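Glycoside hydrolase family 81 (Clostridium thermocellum, PDB 6FOP) probably hydrolyses beta-1,3-glucans such as laminarin, as a family 81 glycoside hydrolase of the Clostridium thermocellum cellulosome. Local coordinates at residues L58-K63 against I67-P72; P265-N270 against T294-V299; Y522-E527 against T582-Y587. All blocks are in the same frame, centred on the assembly; numbering follows the deposited sequence. Where two conformers were deposited one is given.

Interaction 1: residues L58-K63 against I67-P72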
ATOM      1  N   LEU A  58      15.348  11.364  -2.952  1.00 14.13           N
ATOM      2  CA  LEU A  58      16.452  10.755  -3.707  1.00 14.29           C
ATOM      3  C   LEU A  58      16.072   9.463  -4.398  1.00 13.56           C
ATOM      4  O   LEU A  58      15.195   8.699  -3.928  1.00 14.28           O
ATOM      5  CB  LEU A  58      17.642  10.445  -2.787  1.00 14.58           C
ATOM      6  CG  LEU A  58      18.325  11.653  -2.152  1.00 15.81           C
ATOM      7  CD1 LEU A  58      19.255  11.237  -1.027  1.00 16.24           C
ATOM      8  CD2 LEU A  58      19.124  12.435  -3.158  1.00 17.33           C
ATOM      9  N   THR A  59      16.784   9.174  -5.468  1.00 13.95           N
ATOM     10  CA  THR A  59      16.725   7.879  -6.103  1.00 13.76           C
ATOM     11  C   THR A  59      18.115   7.325  -6.271  1.00 13.93           C
ATOM     12  O   THR A  59      19.098   8.088  -6.334  1.00 15.21           O
ATOM     13  CB  THR A  59      15.956   7.910  -7.436  1.00 14.78           C
ATOM     14  OG1 THR A  59      16.689   8.667  -8.394  1.00 15.96           O
ATOM     15  CG2 THR A  59      14.572   8.546  -7.266  1.00 16.24           C
ATOM     16  N   PHE A  60      18.206   6.006  -6.382  1.00 14.14           N
ATOM     17  CA  PHE A  60      19.502   5.319  -6.394  1.00 13.61           C
ATOM     18  C   PHE A  60      19.514   4.178  -7.384  1.00 15.05           C
ATOM     19  O   PHE A  60      18.455   3.676  -7.779  1.00 15.71           O
ATOM     20  CB  PHE A  60      19.825   4.740  -4.995  1.00 14.64           C
ATOM     21  CG  PHE A  60      19.710   5.734  -3.881  1.00 13.67           C
ATOM     22  CD1 PHE A  60      20.779   6.567  -3.568  1.00 14.63           C
ATOM     23  CD2 PHE A  60      18.523   5.846  -3.132  1.00 14.69           C
ATOM     24  CE1 PHE A  60      20.661   7.503  -2.561  1.00 14.65           C
ATOM     25  CE2 PHE A  60      18.407   6.784  -2.131  1.00 14.76           C
ATOM     26  CZ  PHE A  60      19.499   7.603  -1.824  1.00 15.14           C
ATOM     27  N   LYS A  61      20.695   3.716  -7.756  1.00 15.14           N
ATOM     28  CA  LYS A  61      20.790   2.451  -8.465  1.00 16.06           C
ATOM     29  C   LYS A  61      22.143   1.842  -8.219  1.00 15.91           C
ATOM     30  O   LYS A  61      23.169   2.511  -8.390  1.00 16.86           O
ATOM     31  CB  LYS A  61      20.558   2.625  -9.969  1.00 17.26           C
ATOM     32  CG  LYS A  61      20.409   1.273 -10.683  1.00 18.54           C
ATOM     33  CD  LYS A  61      20.180   1.389 -12.180  1.00 20.75           C
ATOM     34  CE  LYS A  61      21.457   1.741 -12.898  1.00 24.27           C
ATOM     35  NZ  LYS A  61      21.204   1.867 -14.361  1.00 27.65           N
ATOM     36  N   PHE A  62      22.168   0.571  -7.833  1.00 16.98           N
ATOM     37  CA  PHE A  62      23.437  -0.152  -7.646  1.00 17.39           C
ATOM     38  C   PHE A  62      23.918  -0.662  -8.996  1.00 18.59           C
ATOM     39  O   PHE A  62      23.118  -1.027  -9.849  1.00 18.26           O
ATOM     40  CB  PHE A  62      23.256  -1.315  -6.664  1.00 17.28           C
ATOM     41  CG  PHE A  62      22.985  -0.859  -5.253  1.00 16.76           C
ATOM     42  CD1 PHE A  62      21.691  -0.557  -4.839  1.00 18.13           C
ATOM     43  CD2 PHE A  62      24.034  -0.722  -4.333  1.00 16.93           C
ATOM     44  CE1 PHE A  62      21.448  -0.111  -3.560  1.00 17.87           C
ATOM     45  CE2 PHE A  62      23.782  -0.265  -3.050  1.00 18.17           C
ATOM     46  CZ  PHE A  62      22.483   0.021  -2.660  1.00 18.49           C
ATOM     47  N   LYS A  63      25.234  -0.623  -9.192  1.00 18.33           N
ATOM     48  CA  LYS A  63      25.909  -1.132 -10.398  1.00 18.40           C
ATOM     49  C   LYS A  63      27.320  -1.536 -10.019  1.00 19.44           C
ATOM     50  O   LYS A  63      27.730  -1.334  -8.884  1.00 19.33           O
ATOM     51  CB  LYS A  63      25.886  -0.097 -11.529  1.00 18.21           C
ATOM     52  CG  LYS A  63      26.574   1.214 -11.195  1.00 20.60           C
ATOM     53  CD  LYS A  63      26.445   2.209 -12.326  1.00 20.28           C
ATOM     54  CE  LYS A  63      27.228   3.488 -12.046  1.00 20.85           C
ATOM     55  NZ  LYS A  63      26.960   4.509 -13.094  1.00 20.12           N
ATOM     56  N   ILE A  67      27.178   3.122  -6.257  1.00 16.03           N
ATOM     57  CA  ILE A  67      25.781   3.515  -6.044  1.00 16.80           C
ATOM     58  C   ILE A  67      25.478   4.829  -6.749  1.00 15.63           C
ATOM     59  O   ILE A  67      25.993   5.899  -6.359  1.00 16.07           O
ATOM     60  CB  ILE A  67      25.439   3.673  -4.536  1.00 17.84           C
ATOM     61  CG1 ILE A  67      25.902   2.474  -3.688  1.00 17.48           C
ATOM     62  CG2 ILE A  67      23.931   3.866  -4.394  1.00 18.25           C
ATOM     63  CD1 ILE A  67      27.247   2.638  -3.012  1.00 19.66           C
ATOM     64  N   GLU A  68      24.647   4.776  -7.796  1.00 15.31           N
ATOM     65  CA  GLU A  68      24.183   6.002  -8.429  1.00 15.48           C
ATOM     66  C   GLU A  68      23.259   6.716  -7.463  1.00 14.78           C
ATOM     67  O   GLU A  68      22.433   6.066  -6.823  1.00 16.06           O
ATOM     68  CB  GLU A  68      23.405   5.753  -9.721  1.00 16.69           C
ATOM     69  CG  GLU A  68      24.196   5.032 -10.793  1.00 17.03           C
ATOM     70  CD  GLU A  68      23.513   5.024 -12.142  1.00 18.11           C
ATOM     71  OE1 GLU A  68      22.283   5.212 -12.204  1.00 18.99           O
ATOM     72  OE2 GLU A  68      24.212   4.784 -13.159  1.00 20.36           O
ATOM     73  N   VAL A  69      23.368   8.027  -7.422  1.00 15.35           N
ATOM     74  CA  VAL A  69      22.543   8.927  -6.632  1.00 14.80           C
ATOM     75  C   VAL A  69      21.963   9.983  -7.553  1.00 15.77           C
ATOM     76  O   VAL A  69      22.693  10.566  -8.384  1.00 16.74           O
ATOM     77  CB  VAL A  69      23.353   9.622  -5.527  1.00 15.32           C
ATOM     78  CG1 VAL A  69      22.489  10.609  -4.748  1.00 15.62           C
ATOM     79  CG2 VAL A  69      24.008   8.616  -4.593  1.00 15.43           C
ATOM     80  N   GLY A  70      20.671  10.275  -7.412  1.00 15.80           N
ATOM     81  CA  GLY A  70      20.086  11.367  -8.177  1.00 17.21           C
ATOM     82  C   GLY A  70      18.829  11.937  -7.562  1.00 16.73           C
ATOM     83  O   GLY A  70      18.215  11.327  -6.673  1.00 17.03           O
ATOM     84  N   LYS A  71      18.425  13.085  -8.098  1.00 17.56           N
ATOM     85  CA  LYS A  71      17.139  13.672  -7.818  1.00 17.25           C
ATOM     86  C   LYS A  71      16.430  13.752  -9.151  1.00 17.48           C
ATOM     87  O   LYS A  71      16.900  14.434 -10.051  1.00 18.31           O
ATOM     88  CB  LYS A  71      17.200  15.066  -7.186  1.00 20.10           C
ATOM     89  CG  LYS A  71      15.793  15.510  -6.735  1.00 24.13           C
ATOM     90  CD  LYS A  71      15.780  16.813  -6.000  1.00 30.40           C
ATOM     91  CE  LYS A  71      14.372  17.208  -5.636  1.00 32.85           C
ATOM     92  NZ  LYS A  71      13.617  17.709  -6.799  1.00 36.26           N
ATOM     93  N   PRO A  72      15.275  13.079  -9.307  1.00 17.08           N
ATOM     94  CA  PRO A  72      14.620  13.087 -10.626  1.00 17.61           C
ATOM     95  C   PRO A  72      14.252  14.455 -11.160  1.00 19.05           C
ATOM     96  O   PRO A  72      13.829  15.334 -10.396  1.00 19.34           O
ATOM     97  CB  PRO A  72      13.359  12.240 -10.388  1.00 18.18           C
ATOM     98  CG  PRO A  72      13.773  11.303  -9.289  1.00 18.60           C
ATOM     99  CD  PRO A  72      14.636  12.129  -8.385  1.00 17.20           C
TER
HETATM  100  O   HOH W   1      23.641   2.912 -15.068  1.00 39.55           O

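Interaction 2: residues P265-N270 against T294-V299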
ATOM      1  N   PRO A 265       2.698  14.526   0.936  1.00 13.51           N
ATOM      2  CA  PRO A 265       1.420  15.197   1.208  1.00 13.35           C
ATOM      3  C   PRO A 265       0.426  14.422   2.074  1.00 13.45           C
ATOM      4  O   PRO A 265      -0.227  15.029   2.932  1.00 14.14           O
ATOM      5  CB  PRO A 265       0.864  15.424  -0.194  1.00 14.10           C
ATOM      6  CG  PRO A 265       2.093  15.630  -1.020  1.00 14.11           C
ATOM      7  CD  PRO A 265       3.071  14.632  -0.476  1.00 14.52           C
ATOM      8  N   HIS A 266       0.295  13.110   1.879  1.00 12.61           N
ATOM      9  CA  HIS A 266      -0.658  12.392   2.740  1.00 13.08           C
ATOM     10  C   HIS A 266      -0.274  12.412   4.218  1.00 12.81           C
ATOM     11  O   HIS A 266      -1.113  12.101   5.080  1.00 14.45           O
ATOM     12  CB  HIS A 266      -0.895  10.956   2.260  1.00 12.83           C
ATOM     13  CG  HIS A 266       0.215  10.026   2.600  1.00 13.08           C
ATOM     14  ND1 HIS A 266       1.363   9.964   1.846  1.00 13.78           N
ATOM     15  CD2 HIS A 266       0.374   9.141   3.613  1.00 13.04           C
ATOM     16  CE1 HIS A 266       2.193   9.106   2.395  1.00 13.00           C
ATOM     17  NE2 HIS A 266       1.612   8.581   3.461  1.00 13.33           N
ATOM     18  N   GLN A 267       0.992  12.731   4.522  1.00 13.51           N
ATOM     19  CA  GLN A 267       1.471  12.860   5.897  1.00 13.59           C
ATOM     20  C   GLN A 267       1.358  14.289   6.408  1.00 14.10           C
ATOM     21  O   GLN A 267       0.977  14.500   7.556  1.00 14.82           O
ATOM     22  CB  GLN A 267       2.926  12.420   6.009  1.00 13.76           C
ATOM     23  CG  GLN A 267       3.122  10.936   5.703  1.00 13.32           C
ATOM     24  CD  GLN A 267       4.550  10.537   5.441  1.00 13.34           C
ATOM     25  OE1 GLN A 267       5.301  11.298   4.864  1.00 14.37           O
ATOM     26  NE2 GLN A 267       4.924   9.351   5.848  1.00 14.10           N
ATOM     27  N   TRP A 268       1.755  15.280   5.596  1.00 13.47           N
ATOM     28  CA  TRP A 268       1.750  16.661   6.111  1.00 14.51           C
ATOM     29  C   TRP A 268       0.426  17.382   5.998  1.00 14.21           C
ATOM     30  O   TRP A 268       0.178  18.331   6.751  1.00 15.46           O
ATOM     31  CB  TRP A 268       2.883  17.516   5.498  1.00 14.35           C
ATOM     32  CG  TRP A 268       2.914  17.751   4.003  1.00 13.87           C
ATOM     33  CD1 TRP A 268       3.806  17.207   3.130  1.00 13.81           C
ATOM     34  CD2 TRP A 268       2.064  18.604   3.216  1.00 14.47           C
ATOM     35  NE1 TRP A 268       3.584  17.678   1.869  1.00 14.57           N
ATOM     36  CE2 TRP A 268       2.517  18.538   1.896  1.00 15.46           C
ATOM     37  CE3 TRP A 268       1.006  19.468   3.517  1.00 15.04           C
ATOM     38  CZ2 TRP A 268       1.889  19.241   0.845  1.00 16.07           C
ATOM     39  CZ3 TRP A 268       0.380  20.172   2.462  1.00 15.44           C
ATOM     40  CH2 TRP A 268       0.833  20.047   1.156  1.00 16.77           C
ATOM     41  N   ARG A 269      -0.439  16.946   5.082  1.00 15.19           N
ATOM     42  CA  ARG A 269      -1.670  17.721   4.836  1.00 16.29           C
ATOM     43  C   ARG A 269      -2.565  17.722   6.077  1.00 16.12           C
ATOM     44  O   ARG A 269      -2.898  16.665   6.621  1.00 18.71           O
ATOM     45  CB  ARG A 269      -2.427  17.191   3.641  1.00 18.06           C
ATOM     46  CG  ARG A 269      -3.530  18.143   3.171  1.00 17.62           C
ATOM     47  CD  ARG A 269      -4.469  17.461   2.209  1.00 17.95           C
ATOM     48  NE  ARG A 269      -3.777  16.905   1.061  1.00 17.84           N
ATOM     49  CZ  ARG A 269      -3.294  17.625   0.041  1.00 17.18           C
ATOM     50  NH1 ARG A 269      -3.359  18.960   0.044  1.00 19.66           N
ATOM     51  NH2 ARG A 269      -2.706  17.005  -0.952  1.00 17.95           N
ATOM     52  N   ASN A 270      -2.927  18.927   6.517  1.00 18.33           N
ATOM     53  CA  ASN A 270      -3.819  19.132   7.660  1.00 20.61           C
ATOM     54  C   ASN A 270      -3.319  18.496   8.933  1.00 20.34           C
ATOM     55  O   ASN A 270      -4.099  18.161   9.819  1.00 23.74           O
ATOM     56  CB  ASN A 270      -5.238  18.667   7.309  1.00 23.08           C
ATOM     57  CG  ASN A 270      -5.870  19.499   6.202  1.00 25.71           C
ATOM     58  OD1 ASN A 270      -6.515  18.971   5.292  1.00 32.09           O
ATOM     59  ND2 ASN A 270      -5.684  20.800   6.274  1.00 26.97           N
ATOM     60  N   THR A 294      13.541  13.254  15.085  1.00 16.21           N
ATOM     61  CA  THR A 294      13.648  11.840  14.845  1.00 16.44           C
ATOM     62  C   THR A 294      12.291  11.133  14.868  1.00 16.13           C
ATOM     63  O   THR A 294      12.250   9.937  14.639  1.00 17.56           O
ATOM     64  CB  THR A 294      14.589  11.192  15.863  1.00 18.08           C
ATOM     65  OG1 THR A 294      14.156  11.531  17.182  1.00 21.98           O
ATOM     66  CG2 THR A 294      16.012  11.670  15.598  1.00 20.11           C
ATOM     67  N   SER A 295      11.201  11.864  15.109  1.00 15.78           N
ATOM     68  CA  SER A 295       9.884  11.258  15.052  0.63 15.84           C
ATOM     69  C   SER A 295       8.816  12.277  14.749  1.00 15.37           C
ATOM     70  O   SER A 295       8.969  13.473  14.993  1.00 17.50           O
ATOM     71  CB  SER A 295       9.550  10.528  16.355  0.63 16.93           C
ATOM     72  OG  SER A 295       9.392  11.443  17.412  0.63 19.82           O
ATOM     73  N   PHE A 296       7.714  11.765  14.211  1.00 14.80           N
ATOM     74  CA  PHE A 296       6.498  12.545  14.032  1.00 14.64           C
ATOM     75  C   PHE A 296       5.311  11.603  14.015  1.00 14.12           C
ATOM     76  O   PHE A 296       5.466  10.391  13.908  1.00 14.38           O
ATOM     77  CB  PHE A 296       6.547  13.402  12.752  1.00 14.80           C
ATOM     78  CG  PHE A 296       6.489  12.622  11.472  1.00 14.58           C
ATOM     79  CD1 PHE A 296       7.631  12.092  10.906  1.00 15.74           C
ATOM     80  CD2 PHE A 296       5.272  12.454  10.790  1.00 15.66           C
ATOM     81  CE1 PHE A 296       7.603  11.398   9.721  1.00 15.50           C
ATOM     82  CE2 PHE A 296       5.244  11.778   9.592  1.00 15.59           C
ATOM     83  CZ  PHE A 296       6.405  11.221   9.071  1.00 15.66           C
ATOM     84  N   LYS A 297       4.127  12.196  14.079  1.00 14.31           N
ATOM     85  CA  LYS A 297       2.902  11.420  13.957  1.00 14.14           C
ATOM     86  C   LYS A 297       1.970  11.979  12.915  1.00 14.24           C
ATOM     87  O   LYS A 297       2.022  13.161  12.583  1.00 14.95           O
ATOM     88  CB  LYS A 297       2.192  11.255  15.289  1.00 17.04           C
ATOM     89  CG  LYS A 297       1.544  12.464  15.877  1.00 19.16           C
ATOM     90  CD  LYS A 297       0.912  12.071  17.215  1.00 24.24           C
ATOM     91  CE  LYS A 297       0.084  13.185  17.802  1.00 28.88           C
ATOM     92  NZ  LYS A 297      -0.488  12.763  19.113  1.00 32.04           N
ATOM     93  N   THR A 298       1.106  11.091  12.422  1.00 13.96           N
ATOM     94  CA  THR A 298      -0.064  11.490  11.639  1.00 14.54           C
ATOM     95  C   THR A 298      -1.271  10.982  12.412  1.00 15.00           C
ATOM     96  O   THR A 298      -1.203   9.926  13.087  1.00 15.58           O
ATOM     97  CB  THR A 298      -0.058  10.880  10.225  1.00 14.30           C
ATOM     98  OG1 THR A 298      -0.054   9.448  10.313  1.00 14.81           O
ATOM     99  CG2 THR A 298       1.122  11.356   9.418  1.00 14.13           C
ATOM    100  N   VAL A 299      -2.386  11.694  12.265  1.00 14.62           N
ATOM    101  CA  VAL A 299      -3.658  11.271  12.886  1.00 15.28           C
ATOM    102  C   VAL A 299      -4.744  11.457  11.831  1.00 15.91           C
ATOM    103  O   VAL A 299      -4.940  12.555  11.318  1.00 17.05           O
ATOM    104  CB  VAL A 299      -4.011  12.076  14.159  1.00 16.62           C
ATOM    105  CG1 VAL A 299      -5.293  11.521  14.773  1.00 17.88           C
ATOM    106  CG2 VAL A 299      -2.878  11.971  15.189  1.00 18.42           C
TER

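Interaction 3: residues Y522-E527 against T582-Y587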
ATOM      1  N   TYR A 522      -5.568   0.483  10.671  1.00 12.32           N
ATOM      2  CA  TYR A 522      -4.326   1.157  10.254  1.00 12.19           C
ATOM      3  C   TYR A 522      -4.119   1.104   8.740  1.00 12.04           C
ATOM      4  O   TYR A 522      -3.914   2.130   8.051  1.00 12.03           O
ATOM      5  CB  TYR A 522      -3.136   0.545  11.020  1.00 12.72           C
ATOM      6  CG  TYR A 522      -1.757   0.787  10.406  1.00 12.20           C
ATOM      7  CD1 TYR A 522      -1.179   2.051  10.432  1.00 12.03           C
ATOM      8  CD2 TYR A 522      -1.068  -0.226   9.762  1.00 13.14           C
ATOM      9  CE1 TYR A 522       0.068   2.290   9.867  1.00 12.48           C
ATOM     10  CE2 TYR A 522       0.169   0.023   9.174  1.00 13.76           C
ATOM     11  CZ  TYR A 522       0.723   1.264   9.236  1.00 13.13           C
ATOM     12  OH  TYR A 522       1.947   1.489   8.646  1.00 14.97           O
ATOM     13  N   LEU A 523      -4.165  -0.112   8.199  1.00 11.50           N
ATOM     14  CA  LEU A 523      -3.951  -0.288   6.755  1.00 11.92           C
ATOM     15  C   LEU A 523      -4.998   0.405   5.917  1.00 11.91           C
ATOM     16  O   LEU A 523      -4.685   1.104   4.953  1.00 12.46           O
ATOM     17  CB  LEU A 523      -3.863  -1.774   6.412  1.00 12.44           C
ATOM     18  CG  LEU A 523      -2.721  -2.545   7.079  1.00 12.46           C
ATOM     19  CD1 LEU A 523      -2.929  -4.052   6.947  1.00 13.29           C
ATOM     20  CD2 LEU A 523      -1.377  -2.144   6.460  1.00 13.72           C
ATOM     21  N   TYR A 524      -6.256   0.147   6.252  1.00 11.89           N
ATOM     22  CA  TYR A 524      -7.377   0.693   5.514  1.00 11.53           C
ATOM     23  C   TYR A 524      -7.376   2.209   5.510  1.00 12.16           C
ATOM     24  O   TYR A 524      -7.459   2.853   4.455  1.00 12.27           O
ATOM     25  CB  TYR A 524      -8.681   0.165   6.144  1.00 11.96           C
ATOM     26  CG  TYR A 524      -9.949   0.749   5.561  1.00 11.85           C
ATOM     27  CD1 TYR A 524     -10.530   0.234   4.408  1.00 12.16           C
ATOM     28  CD2 TYR A 524     -10.550   1.845   6.150  1.00 12.09           C
ATOM     29  CE1 TYR A 524     -11.688   0.805   3.881  1.00 13.23           C
ATOM     30  CE2 TYR A 524     -11.715   2.394   5.638  1.00 13.89           C
ATOM     31  CZ  TYR A 524     -12.276   1.878   4.501  1.00 13.06           C
ATOM     32  OH  TYR A 524     -13.419   2.442   4.006  1.00 14.80           O
ATOM     33  N   THR A 525      -7.297   2.802   6.694  1.00 12.41           N
ATOM     34  CA  THR A 525      -7.380   4.244   6.815  0.80 12.87           C
ATOM     35  C   THR A 525      -6.228   4.921   6.082  1.00 13.10           C
ATOM     36  O   THR A 525      -6.408   5.906   5.371  1.00 13.00           O
ATOM     37  CB  THR A 525      -7.430   4.626   8.302  0.80 13.02           C
ATOM     38  OG1 THR A 525      -8.532   3.931   8.948  0.80 13.49           O
ATOM     39  CG2 THR A 525      -7.628   6.106   8.472  0.80 13.38           C
ATOM     40  N   THR A 526      -5.025   4.360   6.254  1.00 12.71           N
ATOM     41  CA  THR A 526      -3.861   4.983   5.633  1.00 12.55           C
ATOM     42  C   THR A 526      -3.915   4.830   4.100  1.00 12.24           C
ATOM     43  O   THR A 526      -3.708   5.812   3.379  1.00 12.20           O
ATOM     44  CB  THR A 526      -2.577   4.395   6.187  1.00 12.58           C
ATOM     45  OG1 THR A 526      -2.549   4.514   7.613  1.00 13.03           O
ATOM     46  CG2 THR A 526      -1.379   5.154   5.607  1.00 12.19           C
ATOM     47  N   GLU A 527      -4.213   3.624   3.584  1.00 11.68           N
ATOM     48  CA  GLU A 527      -4.300   3.468   2.143  1.00 12.06           C
ATOM     49  C   GLU A 527      -5.329   4.390   1.522  1.00 12.31           C
ATOM     50  O   GLU A 527      -5.083   4.990   0.468  1.00 12.45           O
ATOM     51  CB  GLU A 527      -4.498   1.998   1.747  1.00 12.34           C
ATOM     52  CG  GLU A 527      -4.245   1.758   0.263  1.00 13.16           C
ATOM     53  CD  GLU A 527      -3.185   0.719  -0.082  1.00 12.55           C
ATOM     54  OE1 GLU A 527      -2.791  -0.091   0.800  1.00 13.03           O
ATOM     55  OE2 GLU A 527      -2.709   0.747  -1.246  1.00 12.26           O
ATOM     56  N   THR A 582     -17.283  -2.840  -2.055  1.00 13.42           N
ATOM     57  CA  THR A 582     -17.826  -3.486  -0.859  1.00 13.17           C
ATOM     58  C   THR A 582     -18.436  -2.390   0.012  1.00 13.26           C
ATOM     59  O   THR A 582     -18.337  -1.201  -0.298  1.00 13.05           O
ATOM     60  CB  THR A 582     -16.766  -4.260  -0.043  1.00 14.99           C
ATOM     61  OG1 THR A 582     -15.979  -3.362   0.750  1.00 14.29           O
ATOM     62  CG2 THR A 582     -15.867  -5.126  -0.945  1.00 16.15           C
ATOM     63  N   ALA A 583     -18.996  -2.774   1.149  1.00 13.92           N
ATOM     64  CA  ALA A 583     -19.510  -1.766   2.076  1.00 14.15           C
ATOM     65  C   ALA A 583     -18.415  -1.031   2.845  1.00 15.88           C
ATOM     66  O   ALA A 583     -18.713  -0.259   3.753  1.00 21.66           O
ATOM     67  CB  ALA A 583     -20.514  -2.401   3.030  1.00 14.60           C
ATOM     68  N   ALA A 584     -17.166  -1.298   2.496  1.00 13.15           N
ATOM     69  CA  ALA A 584     -16.028  -0.481   2.904  1.00 14.17           C
ATOM     70  C   ALA A 584     -15.611   0.507   1.819  1.00 13.67           C
ATOM     71  O   ALA A 584     -14.628   1.218   1.996  1.00 14.97           O
ATOM     72  CB  ALA A 584     -14.877  -1.376   3.330  1.00 15.12           C
ATOM     73  N   SER A 585     -16.353   0.579   0.709  1.00 13.21           N
ATOM     74  CA  SER A 585     -15.949   1.398  -0.440  1.00 13.36           C
ATOM     75  C   SER A 585     -16.561   2.781  -0.463  1.00 12.85           C
ATOM     76  O   SER A 585     -16.389   3.520  -1.434  1.00 13.09           O
ATOM     77  CB  SER A 585     -16.228   0.693  -1.762  1.00 13.50           C
ATOM     78  OG  SER A 585     -15.491  -0.504  -1.898  1.00 13.80           O
ATOM     79  N   LEU A 586     -17.231   3.180   0.610  1.00 13.15           N
ATOM     80  CA  LEU A 586     -17.818   4.497   0.632  1.00 14.22           C
ATOM     81  C   LEU A 586     -16.780   5.614   0.533  1.00 14.88           C
ATOM     82  O   LEU A 586     -17.114   6.725   0.126  1.00 14.52           O
ATOM     83  CB  LEU A 586     -18.708   4.686   1.851  1.00 14.30           C
ATOM     84  CG  LEU A 586     -19.946   3.754   1.927  1.00 14.81           C
ATOM     85  CD1 LEU A 586     -20.640   3.863   3.276  1.00 16.87           C
ATOM     86  CD2 LEU A 586     -20.927   4.028   0.791  1.00 15.53           C
ATOM     87  N   TYR A 587     -15.520   5.314   0.892  1.00 14.30           N
ATOM     88  CA  TYR A 587     -14.444   6.286   0.744  1.00 13.96           C
ATOM     89  C   TYR A 587     -14.337   6.840  -0.649  1.00 14.75           C
ATOM     90  O   TYR A 587     -13.860   7.956  -0.816  1.00 15.62           O
ATOM     91  CB  TYR A 587     -13.075   5.693   1.156  1.00 13.44           C
ATOM     92  CG  TYR A 587     -12.511   4.700   0.176  1.00 13.20           C
ATOM     93  CD1 TYR A 587     -11.692   5.116  -0.889  1.00 13.18           C
ATOM     94  CD2 TYR A 587     -12.863   3.357   0.229  1.00 13.26           C
ATOM     95  CE1 TYR A 587     -11.234   4.213  -1.827  1.00 13.43           C
ATOM     96  CE2 TYR A 587     -12.425   2.455  -0.704  1.00 13.09           C
ATOM     97  CZ  TYR A 587     -11.600   2.878  -1.748  1.00 12.60           C
ATOM     98  OH  TYR A 587     -11.156   1.977  -2.682  1.00 13.09           O
TER

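Interaction 1: residues L58-K63 against I67-P72
Glu68 carries the polar side of this hairpin, its carboxylate set between two lysines of residues 58-63. Lys63 NZ comes in at 2.8 Å from Glu68 OE2 and forms a salt bridge on the anti lone pair, the one turned away from OE1. The two side chains cross at about a right angle: Lys63 starts with CG between its backbone N and carbonyl carbon (chi1 60°), then runs extended, which brings its CE to 3.6 Å from Glu68 CG. Lys61, the directly paired residue, instead lies alongside Glu68. A bend at chi3 (76°) lays its CE 3.6 Å from Glu68 OE1 while NZ stays 4.1 Å from that oxygen, too long for a salt bridge; a water bridges Lys61 NZ and Glu68 OE2. Glu68 OE1 is hydrogen-bonded to His85 NE2, and ND1 of the same ring is hydrogen-bonded to Thr59 OG1.

The strands 59-63 and 66-70 are antiparallel, and Thr59-Gly70 and Lys61-Glu68 are hydrogen-bonded pairs, with Thr59 N 2.9 Å from Gly70 O. Gly70 has no side chain beside Thr59, whose methyl CG2 packs 3.5 Å from Pro72 CG.

Hydrophobic residues occupy the other face. Phe60 and Val69 point the same way, Val69 CG2 lying at the ring edge, 4.0 Å from Phe60 CD1. Phe62 has Ile67 CG2 over one ring face, and its CE2 lies 3.5 Å from Ile67 CG1. Leu58 and Val69 continue this layer onto Tyr172 and Ile203 of the neighbouring sheet.

The hairpin is thus two-faced, apolar where it meets another sheet and polar and partly charged on the reverse, where two lysines and a histidine would probably favour an ionised Glu68.

Interaction 2: residues P265-N270 against T294-V299
Gln267 and Thr298 make the close part of this contact, where the short helix 265-268 rests on strand 295-301. The methyl CG2 of Thr298 sits 3.7 Å from Gln267 O and 4.0 Å from Gln267 CB. Thr298 places that methyl anti to its own carbonyl carbon, with OG1 at chi1 60°, so that carbon rather than oxygen faces the helix. A beta-branched threonine suits a strand, and its small methyl lets the helix backbone come close.

Further along, the fit is looser. The extended Gln267 side chain carries its amide to the rim of Phe296, NE2 lying 4.0 Å from CZ near the ring plane. Amide and ring stand almost perpendicular, 86° apart, and this is an edge contact without a hydrogen bond. The polar end is held within its own neighbourhood, OE1 accepting from Tyr264 N, while Phe296 stacks on Phe245 of the adjoining strand.

Beyond these three buried residues the segments diverge: Ser295 and Asn270 are exposed, and Lys297 points away from the helix. Asn271 ties the backbones together indirectly, its ND2 bonding both Gln267 O and Lys297 O.

Strand 295-301 is the outermost strand of a three-stranded antiparallel sheet, next to 240-251; the arrangement is a one-turn helix packed against an edge strand of a beta sheet.

Interaction 3: residues Y522-E527 against T582-Y587
One hydrogen bond dominates: Tyr524 OH donates to Ala584 O at 2.6 Å. The carbonyl oxygen lies in the plane of the Tyr524 ring, at its edge, while the hydroxyl is tilted 22° from the carbonyl plane. Tyr524 sends CG anti to its backbone N (chi1 175°), which swings the ring out from helix 514-534; its phenol end reaches Ala584 although the nearest CA atoms, of Tyr524 and Ala584, are 9.1 Å apart. Tyrosine suits the place by being long, rigid and polar only at its end.

The receiving residues 582-585 form a type I beta turn, stiffened by an ST turn: Thr582 OG1 accepts from Ala584 N at 3.0 Å. Ser585 OG in return accepts from Thr582 N, at 2.9 Å. This segment and helix 514-534 both belong to the family 81 C-terminal domain, where helix 494-511 touches each of them through Ile498 on Tyr524 and Gln502 on Ala584.

Apolar contact is limited to one pair: the methyl CB of Ala584, small enough to admit the ring, approaches Tyr524 CE1 at 3.9 Å. Separately, Tyr587 CD2 makes a van der Waals contact with the hydroxyl, 3.9 Å from Tyr524 OH.

How the interactions relate
The three contacts follow one another along the chain without enclosing one another, and none touches another. Interactions 2 and 3 are nearest neighbours, with centres 19 Å apart and closest atoms about 5 Å apart; helix 514-534 joins them, supplying Tyr524 to interaction 3 and, through Asn533 and Tyr534, meeting Pro265, His266 and Arg269. Interaction 1 is more remote, its centre 26 Å from that of interaction 2 and 34 Å from that of interaction 3, in a different antiparallel sheet from that of strand 295-301. A magnesium ion lies about 6 Å from the Phe62 side chain; a calcium ion is more distant, about 13 Å from the Gln267 side chain.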